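Local coordinates for protein 2'-deoxycytidine 5'-triphosphate deaminase (Agrobacterium tumefaciens, PDB 2R9Q) that probably catalyses the hydrolytic deamination of dCTP to dUTP, releasing ammonia and supplying a precursor for thymidine nucleotide synthesis, at residues B[156-161]-B[230-235]; B[45-50]-B[92-97]; B[144-149]-B[162-167]; B[221-226]-B[257-262]. One frame throughout, in Å; residues are numbered along the deposited sequence.

Contact 1: residues B[156-161]-B[230-235]; sequences VVRRGS and VDKKAQ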
loop_
_atom_site.group_PDB
_atom_site.type_symbol
_atom_site.label_atom_id
_atom_site.label_comp_id
_atom_site.label_asym_id
_atom_site.label_seq_id
_atom_site.Cartn_x
_atom_site.Cartn_y
_atom_site.Cartn_z
ATOM N N VAL B 156 8.536 18.061 -9.978
ATOM C CA VAL B 156 9.202 18.484 -11.217
ATOM C C VAL B 156 10.568 19.116 -10.918
ATOM O O VAL B 156 10.693 19.979 -10.047
ATOM C CB VAL B 156 8.289 19.352 -12.210
ATOM C CG1 VAL B 156 7.209 20.087 -11.464
ATOM C CG2 VAL B 156 9.128 20.322 -13.039
ATOM N N VAL B 157 11.567 18.636 -11.655
ATOM C CA VAL B 157 12.965 19.069 -11.572
ATOM C C VAL B 157 13.519 19.385 -12.944
ATOM O O VAL B 157 12.984 18.963 -13.954
ATOM C CB VAL B 157 13.901 18.021 -10.853
ATOM C CG1 VAL B 157 13.314 17.629 -9.500
ATOM C CG2 VAL B 157 14.226 16.796 -11.755
ATOM N N ARG B 158 14.609 20.126 -12.968
ATOM C CA ARG B 158 15.261 20.493 -14.194
ATOM C C ARG B 158 16.712 20.829 -13.941
ATOM O O ARG B 158 17.175 20.843 -12.794
ATOM C CB ARG B 158 14.565 21.702 -14.820
ATOM C CG ARG B 158 14.519 22.923 -13.890
ATOM C CD ARG B 158 13.794 24.047 -14.515
ATOM N NE ARG B 158 12.406 23.726 -14.802
ATOM C CZ ARG B 158 11.425 23.776 -13.911
ATOM N NH1 ARG B 158 11.671 24.110 -12.662
ATOM N NH2 ARG B 158 10.180 23.487 -14.270
ATOM N N ARG B 159 17.417 21.132 -15.032
ATOM C CA ARG B 159 18.795 21.575 -14.959
ATOM C C ARG B 159 18.818 22.790 -14.042
ATOM O O ARG B 159 18.053 23.715 -14.218
ATOM C CB ARG B 159 19.355 21.876 -16.334
ATOM C CG ARG B 159 20.797 22.288 -16.304
ATOM C CD ARG B 159 21.305 22.771 -17.644
ATOM N NE ARG B 159 22.650 23.362 -17.520
ATOM C CZ ARG B 159 23.791 22.668 -17.485
ATOM N NH1 ARG B 159 23.795 21.339 -17.575
ATOM N NH2 ARG B 159 24.947 23.302 -17.368
ATOM N N GLY B 160 19.676 22.729 -13.036
ATOM C CA GLY B 160 19.768 23.753 -12.021
ATOM C C GLY B 160 19.100 23.505 -10.684
ATOM O O GLY B 160 19.417 24.175 -9.733
ATOM N N SER B 161 18.173 22.555 -10.610
ATOM C CA SER B 161 17.431 22.294 -9.386
ATOM C C SER B 161 18.396 21.947 -8.264
ATOM O O SER B 161 19.412 21.309 -8.485
ATOM C CB SER B 161 16.354 21.216 -9.583
ATOM O OG SER B 161 15.330 21.642 -10.461
ATOM N N VAL B 230 10.034 21.960 -7.637
ATOM C CA VAL B 230 11.026 22.158 -6.593
ATOM C C VAL B 230 11.758 23.495 -6.712
ATOM O O VAL B 230 12.365 23.963 -5.756
ATOM C CB VAL B 230 12.055 20.973 -6.544
ATOM C CG1 VAL B 230 11.308 19.627 -6.435
ATOM C CG2 VAL B 230 13.051 21.014 -7.726
ATOM N N ASP B 231 11.694 24.097 -7.898
ATOM C CA ASP B 231 12.178 25.476 -8.111
ATOM C C ASP B 231 11.167 26.560 -7.684
ATOM O O ASP B 231 11.557 27.647 -7.403
ATOM C CB ASP B 231 12.613 25.683 -9.559
ATOM C CG ASP B 231 13.731 24.737 -9.993
ATOM O OD1 ASP B 231 14.267 23.987 -9.158
ATOM O OD2 ASP B 231 14.085 24.730 -11.193
ATOM N N LYS B 232 9.887 26.244 -7.598
ATOM C CA LYS B 232 8.857 27.228 -7.304
ATOM C C LYS B 232 8.002 26.716 -6.159
ATOM O O LYS B 232 6.809 26.618 -6.294
ATOM C CB LYS B 232 7.939 27.464 -8.524
ATOM C CG LYS B 232 8.511 27.235 -9.901
ATOM C CD LYS B 232 9.501 28.299 -10.329
ATOM C CE LYS B 232 9.510 28.446 -11.869
ATOM N NZ LYS B 232 9.571 27.098 -12.584
ATOM N N LYS B 233 8.606 26.380 -5.029
ATOM C CA LYS B 233 7.852 25.706 -3.956
ATOM C C LYS B 233 6.807 26.626 -3.274
ATOM O O LYS B 233 5.725 26.171 -2.938
ATOM C CB LYS B 233 8.783 25.058 -2.922
ATOM C CG LYS B 233 9.745 24.032 -3.460
ATOM C CD LYS B 233 10.563 23.423 -2.325
ATOM C CE LYS B 233 11.767 22.684 -2.833
ATOM N NZ LYS B 233 12.884 23.572 -3.260
ATOM N N ALA B 234 7.121 27.910 -3.121
ATOM C CA ALA B 234 6.155 28.915 -2.602
ATOM C C ALA B 234 4.944 29.231 -3.501
ATOM O O ALA B 234 4.090 30.013 -3.087
ATOM C CB ALA B 234 6.872 30.238 -2.228
ATOM N N GLN B 235 4.870 28.662 -4.704
ATOM C CA GLN B 235 3.747 28.882 -5.623
ATOM C C GLN B 235 2.589 27.925 -5.364
ATOM O O GLN B 235 1.504 28.084 -5.927
ATOM C CB GLN B 235 4.207 28.715 -7.078
ATOM C CG GLN B 235 5.296 29.711 -7.546
HETATM O O HOH W 1 16.638 25.182 -12.387
#
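A type II beta turn from Arg158 to Ser161 takes hold of the carboxylate of Asp231 at the edge of a three-stranded mixed sheet, one of the places where the two dUTPase-like parts of the chain meet. Strand 155-157 runs parallel to strand 228-229 here, and Val230 N continues the pairing with a nearly straight bond to Val156 O (3.2 Å, 175°). Beside it, Val157 CG1 rests 3.8 Å from Val230 CG2. The side chain of Arg158 bends at chi3 (62°), which brings NH1 back to Asp231 OD2 at 2.9 Å in a salt bridge. OD2 lies in the guanidinium plane, while NH1 meets it from above the carboxylate plane. NH1 has a second anionic partner in Asp229, whose other oxygen makes a long, weak ion pair with Lys232, and Arg158 NE binds Gln82 O, fixing the rotation of the group. Ser161 OG stands 2.9 Å from Asp231 OD1 and also accepts the amide N-H of Arg158 at 3.0 Å, tying the turn's ends together. Water 1 completes the grip, donating to Asp231 OD2 at 2.9 Å and to Arg159 O at 2.7 Å.

Contact 2: residues B[45-50]-B[92-97]; sequences LRLGSK and YIVPLM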
loop_
_atom_site.group_PDB
_atom_site.type_symbol
_atom_site.label_atom_id
_atom_site.label_comp_id
_atom_site.label_asym_id
_atom_site.label_seq_id
_atom_site.Cartn_x
_atom_site.Cartn_y
_atom_site.Cartn_z
ATOM N N LEU B 45 24.034 21.918 -4.430
ATOM C CA LEU B 45 24.388 21.174 -5.614
ATOM C C LEU B 45 23.230 21.236 -6.597
ATOM O O LEU B 45 22.077 21.159 -6.209
ATOM C CB LEU B 45 24.707 19.714 -5.263
ATOM C CG LEU B 45 25.850 19.427 -4.301
ATOM C CD1 LEU B 45 25.714 17.969 -3.804
ATOM C CD2 LEU B 45 27.202 19.714 -4.962
ATOM N N ARG B 46 23.558 21.373 -7.870
ATOM C CA ARG B 46 22.587 21.534 -8.916
ATOM C C ARG B 46 22.584 20.326 -9.825
ATOM O O ARG B 46 23.625 19.801 -10.163
ATOM C CB ARG B 46 22.906 22.769 -9.774
ATOM C CG ARG B 46 22.906 24.105 -9.069
ATOM C CD ARG B 46 23.344 25.216 -9.992
ATOM N NE ARG B 46 24.789 25.210 -10.272
ATOM C CZ ARG B 46 25.416 26.161 -10.972
ATOM N NH1 ARG B 46 26.715 26.077 -11.197
ATOM N NH2 ARG B 46 24.754 27.203 -11.439
ATOM N N LEU B 47 21.388 19.944 -10.244
ATOM C CA LEU B 47 21.182 18.932 -11.276
ATOM C C LEU B 47 21.704 19.366 -12.638
ATOM O O LEU B 47 21.567 20.543 -13.062
ATOM C CB LEU B 47 19.688 18.568 -11.428
ATOM C CG LEU B 47 18.851 18.232 -10.186
ATOM C CD1 LEU B 47 17.454 17.759 -10.598
ATOM C CD2 LEU B 47 19.564 17.240 -9.289
ATOM N N GLY B 48 22.312 18.393 -13.300
ATOM C CA GLY B 48 22.680 18.482 -14.702
ATOM C C GLY B 48 21.464 18.332 -15.626
ATOM O O GLY B 48 20.323 18.443 -15.189
ATOM N N SER B 49 21.745 18.099 -16.906
ATOM C CA SER B 49 20.736 18.033 -17.977
ATOM C C SER B 49 20.067 16.661 -18.241
ATOM O O SER B 49 19.117 16.595 -18.994
ATOM C CB SER B 49 21.383 18.502 -19.282
ATOM O OG SER B 49 21.951 19.795 -19.140
ATOM N N LYS B 50 20.578 15.586 -17.642
ATOM C CA LYS B 50 20.079 14.236 -17.874
ATOM C C LYS B 50 19.760 13.572 -16.520
ATOM O O LYS B 50 20.560 13.653 -15.565
ATOM C CB LYS B 50 21.138 13.337 -18.527
ATOM C CG LYS B 50 21.663 13.558 -19.953
ATOM C CD LYS B 50 22.511 12.217 -20.284
ATOM C CE LYS B 50 23.184 12.048 -21.752
ATOM N NZ LYS B 50 23.471 10.534 -22.175
ATOM N N TYR B 92 15.797 7.578 -9.639
ATOM C CA TYR B 92 16.502 8.306 -10.688
ATOM C C TYR B 92 17.904 8.637 -10.240
ATOM O O TYR B 92 18.114 9.000 -9.096
ATOM C CB TYR B 92 15.758 9.612 -11.053
ATOM C CG TYR B 92 14.294 9.442 -11.396
ATOM C CD1 TYR B 92 13.886 9.180 -12.694
ATOM C CD2 TYR B 92 13.329 9.543 -10.418
ATOM C CE1 TYR B 92 12.557 9.026 -13.006
ATOM C CE2 TYR B 92 11.995 9.391 -10.705
ATOM C CZ TYR B 92 11.601 9.136 -12.000
ATOM O OH TYR B 92 10.260 8.998 -12.259
ATOM N N ILE B 93 18.875 8.466 -11.124
ATOM C CA ILE B 93 20.247 8.950 -10.893
ATOM C C ILE B 93 20.488 10.152 -11.804
ATOM O O ILE B 93 20.137 10.132 -12.982
ATOM C CB ILE B 93 21.351 7.866 -11.123
ATOM C CG1 ILE B 93 20.948 6.505 -10.531
ATOM C CG2 ILE B 93 22.693 8.309 -10.542
ATOM C CD1 ILE B 93 20.837 6.472 -9.090
ATOM N N VAL B 94 21.045 11.211 -11.214
ATOM C CA VAL B 94 21.261 12.491 -11.879
ATOM C C VAL B 94 22.700 12.974 -11.677
ATOM O O VAL B 94 23.100 13.272 -10.543
ATOM C CB VAL B 94 20.250 13.545 -11.407
ATOM C CG1 VAL B 94 20.476 14.846 -12.126
ATOM C CG2 VAL B 94 18.855 13.039 -11.637
ATOM N N PRO B 95 23.497 13.021 -12.772
ATOM C CA PRO B 95 24.775 13.741 -12.696
ATOM C C PRO B 95 24.577 15.185 -12.306
ATOM O O PRO B 95 23.696 15.872 -12.821
ATOM C CB PRO B 95 25.376 13.601 -14.111
ATOM C CG PRO B 95 24.748 12.351 -14.666
ATOM C CD PRO B 95 23.331 12.365 -14.079
ATOM N N LEU B 96 25.396 15.614 -11.359
ATOM C CA LEU B 96 25.316 16.933 -10.833
ATOM C C LEU B 96 26.248 17.818 -11.651
ATOM O O LEU B 96 27.220 17.338 -12.222
ATOM C CB LEU B 96 25.650 16.913 -9.334
ATOM C CG LEU B 96 24.701 16.178 -8.364
ATOM C CD1 LEU B 96 25.346 16.069 -6.963
ATOM C CD2 LEU B 96 23.322 16.816 -8.287
ATOM N N MET B 97 25.917 19.103 -11.751
ATOM C CA MET B 97 26.791 20.090 -12.408
ATOM C C MET B 97 28.181 20.266 -11.683
ATOM O O MET B 97 29.216 20.464 -12.308
ATOM C CB MET B 97 26.049 21.419 -12.527
ATOM C CG MET B 97 24.850 21.429 -13.478
ATOM S SD MET B 97 23.928 23.006 -13.520
ATOM C CE MET B 97 25.194 24.132 -14.061
HETATM O O HOH W 2 22.849 15.144 -15.399
#
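The guanidinium of Arg46 carries Met97 CE on one face, 3.7 Å above the plane and over its centre, at a corner of the dUTPase-like beta fold where the end of strand 42-46, from one sheet, meets strand 91-101 of another. Its nitrogens are spent on partners from other parts of the chain: NE on Glu98, NH1 on Ser29 OG and Ala31 O, NH2 on Asp32 O. With its rotation fixed by these bonds, the group gives the methyl a steady surface. A bend at chi3 of Met97 (60°) turns CE over it; chi1 and chi2 have already carried SD to 3.4 Å from Leu47 O. The backbones join through a single beta bridge between Leu47 and Leu96. Two backbone bonds flank it: Met97 N reaches Arg46 O at 2.9 Å, and Gly48 N reaches Pro95 O, also at 2.9 Å but less straight (144°). Gly48, having no side chain, lets this carbonyl come close. On the inner side the apolar groups mesh. Leu45 CD1 meets Leu96 CD1 at 3.7 Å, and Leu47 CD2 touches both Val94 CG1 and Leu96 CD2. The chain then turns into strand 50-54, which pairs with 91-101; Pro95 CD packs against Lys50 O, and Lys50 sends its amine out to a salt bridge with Glu77. Between the two backbones sits water 2, giving one proton to Lys50 O at 2.7 Å and the other to Pro95 O at 2.8 Å.

Contact 3: residues B[144-149]-B[162-167]; sequences LYLEIS and RLSQIR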
loop_
_atom_site.group_PDB
_atom_site.type_symbol
_atom_site.label_atom_id
_atom_site.label_comp_id
_atom_site.label_asym_id
_atom_site.label_seq_id
_atom_site.Cartn_x
_atom_site.Cartn_y
_atom_site.Cartn_z
ATOM N N LEU B 144 30.051 14.069 -9.211
ATOM C CA LEU B 144 29.046 13.805 -8.189
ATOM C C LEU B 144 27.704 13.458 -8.853
ATOM O O LEU B 144 27.374 13.950 -9.942
ATOM C CB LEU B 144 28.893 15.006 -7.240
ATOM C CG LEU B 144 30.068 15.481 -6.374
ATOM C CD1 LEU B 144 29.768 16.880 -5.754
ATOM C CD2 LEU B 144 30.469 14.477 -5.280
ATOM N N TYR B 145 26.957 12.587 -8.176
ATOM C CA TYR B 145 25.664 12.118 -8.642
ATOM C C TYR B 145 24.668 12.232 -7.515
ATOM O O TYR B 145 25.037 12.057 -6.342
ATOM C CB TYR B 145 25.766 10.679 -9.136
ATOM C CG TYR B 145 26.706 10.515 -10.301
ATOM C CD1 TYR B 145 26.234 10.502 -11.613
ATOM C CD2 TYR B 145 28.080 10.397 -10.102
ATOM C CE1 TYR B 145 27.097 10.372 -12.686
ATOM C CE2 TYR B 145 28.942 10.284 -11.174
ATOM C CZ TYR B 145 28.445 10.271 -12.463
ATOM O OH TYR B 145 29.293 10.133 -13.536
ATOM N N LEU B 146 23.431 12.602 -7.859
ATOM C CA LEU B 146 22.305 12.539 -6.902
ATOM C C LEU B 146 21.299 11.452 -7.292
ATOM O O LEU B 146 20.744 11.443 -8.375
ATOM C CB LEU B 146 21.611 13.888 -6.698
ATOM C CG LEU B 146 20.734 14.082 -5.453
ATOM C CD1 LEU B 146 21.543 13.986 -4.181
ATOM C CD2 LEU B 146 19.932 15.386 -5.474
ATOM N N GLU B 147 21.128 10.500 -6.395
ATOM C CA GLU B 147 20.006 9.586 -6.435
ATOM C C GLU B 147 18.751 10.254 -5.854
ATOM O O GLU B 147 18.797 10.813 -4.761
ATOM C CB GLU B 147 20.355 8.367 -5.644
ATOM C CG GLU B 147 19.506 7.169 -5.877
ATOM C CD GLU B 147 20.161 5.910 -5.258
ATOM O OE1 GLU B 147 19.933 5.654 -4.042
ATOM O OE2 GLU B 147 20.912 5.198 -5.993
ATOM N N ILE B 148 17.649 10.207 -6.603
ATOM C CA ILE B 148 16.402 10.839 -6.210
ATOM C C ILE B 148 15.271 9.849 -6.301
ATOM O O ILE B 148 14.995 9.282 -7.356
ATOM C CB ILE B 148 16.002 12.109 -7.075
ATOM C CG1 ILE B 148 17.122 13.124 -7.220
ATOM C CG2 ILE B 148 14.744 12.820 -6.488
ATOM C CD1 ILE B 148 16.904 14.178 -8.318
ATOM N N SER B 149 14.589 9.689 -5.180
ATOM C CA SER B 149 13.305 8.996 -5.135
ATOM C C SER B 149 12.256 9.775 -4.340
ATOM O O SER B 149 12.321 9.839 -3.107
ATOM C CB SER B 149 13.454 7.593 -4.550
ATOM O OG SER B 149 12.287 6.872 -4.827
ATOM N N ARG B 162 18.088 22.427 -7.069
ATOM C CA ARG B 162 18.963 22.262 -5.920
ATOM C C ARG B 162 18.220 21.477 -4.873
ATOM O O ARG B 162 17.292 21.973 -4.307
ATOM C CB ARG B 162 19.385 23.626 -5.407
ATOM C CG ARG B 162 20.401 24.279 -6.308
ATOM C CD ARG B 162 20.288 25.766 -6.391
ATOM N NE ARG B 162 20.416 26.349 -5.071
ATOM C CZ ARG B 162 20.586 27.639 -4.793
ATOM N NH1 ARG B 162 20.678 28.542 -5.744
ATOM N NH2 ARG B 162 20.683 28.025 -3.529
ATOM N N LEU B 163 18.601 20.223 -4.661
ATOM C CA LEU B 163 17.902 19.364 -3.693
ATOM C C LEU B 163 18.782 19.031 -2.495
ATOM O O LEU B 163 18.303 18.757 -1.402
ATOM C CB LEU B 163 17.359 18.122 -4.370
ATOM C CG LEU B 163 16.237 18.175 -5.430
ATOM C CD1 LEU B 163 16.732 18.708 -6.767
ATOM C CD2 LEU B 163 15.696 16.779 -5.671
ATOM N N SER B 164 20.075 19.202 -2.686
ATOM C CA SER B 164 21.071 18.703 -1.784
ATOM C C SER B 164 22.147 19.727 -1.539
ATOM O O SER B 164 22.292 20.663 -2.293
ATOM C CB SER B 164 21.670 17.461 -2.420
ATOM O OG SER B 164 22.463 16.776 -1.505
ATOM N N GLN B 165 22.900 19.537 -0.466
ATOM C CA GLN B 165 24.080 20.355 -0.179
ATOM C C GLN B 165 25.276 19.576 0.393
ATOM O O GLN B 165 25.127 18.547 1.036
ATOM C CB GLN B 165 23.739 21.553 0.686
ATOM C CG GLN B 165 22.923 21.283 1.858
ATOM C CD GLN B 165 22.396 22.533 2.500
ATOM O OE1 GLN B 165 22.160 22.554 3.704
ATOM N NE2 GLN B 165 22.227 23.597 1.718
ATOM N N ILE B 166 26.464 20.098 0.096
ATOM C CA ILE B 166 27.734 19.509 0.475
ATOM C C ILE B 166 28.495 20.458 1.440
ATOM O O ILE B 166 28.653 21.649 1.170
ATOM C CB ILE B 166 28.546 19.132 -0.801
ATOM C CG1 ILE B 166 29.809 18.335 -0.471
ATOM C CG2 ILE B 166 28.924 20.338 -1.631
ATOM C CD1 ILE B 166 30.555 17.929 -1.704
ATOM N N ARG B 167 28.920 19.918 2.580
ATOM C CA ARG B 167 29.740 20.633 3.563
ATOM C C ARG B 167 31.171 20.101 3.509
ATOM O O ARG B 167 31.391 18.900 3.549
ATOM C CB ARG B 167 29.144 20.436 4.955
ATOM C CG ARG B 167 29.949 20.979 6.128
ATOM C CD ARG B 167 29.096 21.021 7.383
ATOM N NE ARG B 167 28.047 22.059 7.341
ATOM C CZ ARG B 167 27.193 22.308 8.325
ATOM N NH1 ARG B 167 27.220 21.589 9.424
ATOM N NH2 ARG B 167 26.295 23.275 8.206
#
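Leu146 pushes both of its methyls against the opposing strand: CD2 lies 3.9 Å from Leu163 CB, and CD1 the same distance from Ser164 CB. Its chi1 of -162° sets CG anti to the backbone N, which brings the fork of the side chain down astride the two residues. Next to it Ile148 CD1 meets Leu163 CD2 at 3.9 Å, the two side chains crossing at about a right angle. These four residues form the close half of the contact. They belong to the interior of the dUTPase-like beta fold, where strand 143-150 of one sheet faces strand 162-170 of another. The axes of segments 144-149 and 162-167 pass 9.0 Å apart with their directions 132° apart, and the two meet through side-chain packing, with no hydrogen bond across. Toward the other end the strands diverge: at Leu144 and Ile166 the CA atoms are 10.5 Å apart and the methyls, CD1 to CD1, stand at 4.3 Å. Leu45 packs against both of them, and Leu96 against Leu144. The outward side differs again. Arg162 leaves its strand on the side away from 144-149, is partly exposed, and forms salt bridges with Asp34, Asp36 and Asp44.

Contact 4: residues B[221-226]-B[257-262]; sequences GKHHTA and PDEFYI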
loop_
_atom_site.group_PDB
_atom_site.type_symbol
_atom_site.label_atom_id
_atom_site.label_comp_id
_atom_site.label_asym_id
_atom_site.label_seq_id
_atom_site.Cartn_x
_atom_site.Cartn_y
_atom_site.Cartn_z
ATOM N N GLY B 221 1.565 14.880 4.950
ATOM C CA GLY B 221 1.487 14.891 3.483
ATOM C C GLY B 221 0.239 14.230 2.905
ATOM O O GLY B 221 -0.251 13.243 3.434
ATOM N N LYS B 222 -0.281 14.814 1.834
ATOM C CA LYS B 222 -1.446 14.287 1.122
ATOM C C LYS B 222 -1.039 13.375 -0.063
ATOM O O LYS B 222 0.120 13.340 -0.465
ATOM C CB LYS B 222 -2.326 15.426 0.627
ATOM C CG LYS B 222 -3.047 16.213 1.697
ATOM C CD LYS B 222 -3.970 17.270 1.060
ATOM C CE LYS B 222 -4.997 17.822 2.067
ATOM N NZ LYS B 222 -6.015 18.754 1.446
ATOM N N HIS B 223 -2.005 12.632 -0.611
ATOM C CA HIS B 223 -1.733 11.687 -1.702
ATOM C C HIS B 223 -2.446 12.081 -2.994
ATOM O O HIS B 223 -3.362 12.857 -3.010
ATOM C CB HIS B 223 -2.076 10.284 -1.262
ATOM C CG HIS B 223 -1.357 9.859 -0.020
ATOM N ND1 HIS B 223 -1.996 9.667 1.185
ATOM C CD2 HIS B 223 -0.042 9.621 0.209
ATOM C CE1 HIS B 223 -1.110 9.315 2.100
ATOM N NE2 HIS B 223 0.084 9.280 1.533
ATOM N N HIS B 224 -1.976 11.610 -4.112
ATOM C CA HIS B 224 -2.590 12.031 -5.404
ATOM C C HIS B 224 -2.675 13.558 -5.642
ATOM O O HIS B 224 -3.615 14.065 -6.301
ATOM C CB HIS B 224 -3.945 11.348 -5.582
ATOM C CG HIS B 224 -3.859 9.857 -5.519
ATOM N ND1 HIS B 224 -3.445 9.089 -6.588
ATOM C CD2 HIS B 224 -4.078 8.998 -4.500
ATOM C CE1 HIS B 224 -3.448 7.814 -6.240
ATOM N NE2 HIS B 224 -3.833 7.729 -4.977
ATOM N N THR B 225 -1.641 14.252 -5.171
ATOM C CA THR B 225 -1.528 15.668 -5.314
ATOM C C THR B 225 -1.133 15.986 -6.742
ATOM O O THR B 225 -0.837 15.104 -7.525
ATOM C CB THR B 225 -0.470 16.281 -4.301
ATOM O OG1 THR B 225 0.860 15.849 -4.639
ATOM C CG2 THR B 225 -0.786 15.940 -2.803
ATOM N N ALA B 226 -1.155 17.267 -7.075
ATOM C CA ALA B 226 -0.469 17.785 -8.254
ATOM C C ALA B 226 1.036 17.572 -8.059
ATOM O O ALA B 226 1.486 17.122 -6.991
ATOM C CB ALA B 226 -0.826 19.285 -8.473
ATOM N N PRO B 257 2.819 4.432 9.718
ATOM C CA PRO B 257 4.124 4.272 9.060
ATOM C C PRO B 257 4.140 4.651 7.561
ATOM O O PRO B 257 5.206 4.968 7.034
ATOM C CB PRO B 257 4.474 2.766 9.278
ATOM C CG PRO B 257 3.403 2.197 10.103
ATOM C CD PRO B 257 2.234 3.128 10.096
ATOM N N ASP B 258 2.979 4.625 6.900
ATOM C CA ASP B 258 2.879 5.068 5.486
ATOM C C ASP B 258 2.822 6.604 5.311
ATOM O O ASP B 258 2.911 7.096 4.208
ATOM C CB ASP B 258 1.645 4.466 4.783
ATOM C CG ASP B 258 1.555 2.924 4.915
ATOM O OD1 ASP B 258 0.427 2.433 5.239
ATOM O OD2 ASP B 258 2.595 2.218 4.701
ATOM N N GLU B 259 2.665 7.349 6.388
ATOM C CA GLU B 259 2.552 8.777 6.310
ATOM C C GLU B 259 3.864 9.511 6.604
ATOM O O GLU B 259 4.814 8.969 7.109
ATOM C CB GLU B 259 1.449 9.249 7.250
ATOM C CG GLU B 259 0.053 8.640 7.007
ATOM C CD GLU B 259 -0.597 9.041 5.692
ATOM O OE1 GLU B 259 -0.550 10.237 5.296
ATOM O OE2 GLU B 259 -1.207 8.160 5.054
ATOM N N PHE B 260 3.932 10.777 6.243
ATOM C CA PHE B 260 5.027 11.600 6.749
ATOM C C PHE B 260 4.483 12.846 7.392
ATOM O O PHE B 260 3.451 13.353 7.000
ATOM C CB PHE B 260 6.105 11.814 5.665
ATOM C CG PHE B 260 6.088 13.130 4.996
ATOM C CD1 PHE B 260 7.073 14.058 5.284
ATOM C CD2 PHE B 260 5.141 13.414 4.027
ATOM C CE1 PHE B 260 7.086 15.267 4.681
ATOM C CE2 PHE B 260 5.142 14.626 3.386
ATOM C CZ PHE B 260 6.116 15.567 3.703
ATOM N N TYR B 261 5.163 13.261 8.441
ATOM C CA TYR B 261 4.710 14.273 9.353
ATOM C C TYR B 261 5.759 15.386 9.446
ATOM O O TYR B 261 6.938 15.121 9.603
ATOM C CB TYR B 261 4.440 13.675 10.749
ATOM C CG TYR B 261 3.359 12.609 10.801
ATOM C CD1 TYR B 261 2.049 12.944 11.113
ATOM C CD2 TYR B 261 3.638 11.298 10.509
ATOM C CE1 TYR B 261 1.050 11.999 11.130
ATOM C CE2 TYR B 261 2.651 10.345 10.528
ATOM C CZ TYR B 261 1.329 10.687 10.850
ATOM O OH TYR B 261 0.299 9.692 10.894
ATOM N N ILE B 262 5.323 16.637 9.347
ATOM C CA ILE B 262 6.202 17.780 9.600
ATOM C C ILE B 262 5.818 18.313 10.968
ATOM O O ILE B 262 4.705 18.780 11.185
ATOM C CB ILE B 262 6.091 18.916 8.527
ATOM C CG1 ILE B 262 6.508 18.409 7.151
ATOM C CG2 ILE B 262 6.943 20.103 8.911
ATOM C CD1 ILE B 262 6.047 19.317 6.016
HETATM O O HOH W 3 1.657 11.479 4.375
#
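Glu259 folds back on itself, with CG anti to its carbonyl carbon (chi1 -57°) and a further bend at chi2 (-67°), so that its carboxylate turns toward the imidazole of His223. His223 adopts the same kind of first torsion, and its ring presents an edge: CE1 stands 3.2 Å from Glu259 OE2 and 3.4 Å from OE1. Ring and carboxylate planes are 79° apart, and NE2 stays 3.9 Å from each oxygen. As modelled, then, it is CE1 that faces the carboxylate, which might polarise the C-H there. The firmer link is made by the backbone, where Gly221 N gives a hydrogen bond to Phe260 O at 3.2 Å. Water 3 adds a three-way junction: it donates to Gly221 O and to Glu259 OE1, at 2.7 Å for the latter, and accepts from Phe260 N at 3.0 Å. Nearby, Phe260 CE2 comes to 3.7 Å from Gly221 CA, the ring meeting it obliquely. Asp256 of the fourth subunit packs against His223, so this corner also takes part in the assembly. Within the chain, the contact lies where strands 216-221 and 261-269, antiparallel neighbours in a five-stranded sheet, begin to separate. Ile262 still bonds to Tyr219 there, while Phe260 reaches Arg318 on strand 311-319 and Thr152 in a loop.

Following the chain from the N terminus, contact 2 is the first to close, bringing 92-97 back to 45-50 and joining two sheets at a corner. Contact 3 comes next in series and joins the same two sheets through their interior; its centre is 8 Å from that of contact 2, and Leu146 N bonds to Val94 O between them. Contact 1 opens within the loop of contact 3 but closes far beyond it, so the two cross, and it touches contact 2 through Gly160 N and Leu47 O. Contact 4 crosses contact 1 in turn, opening at 221-226 and closing at 257-262. It lies apart from contacts 2 and 3; of the four, contact 1 alone pairs a segment of the N-terminal domain with one of the C-terminal domain.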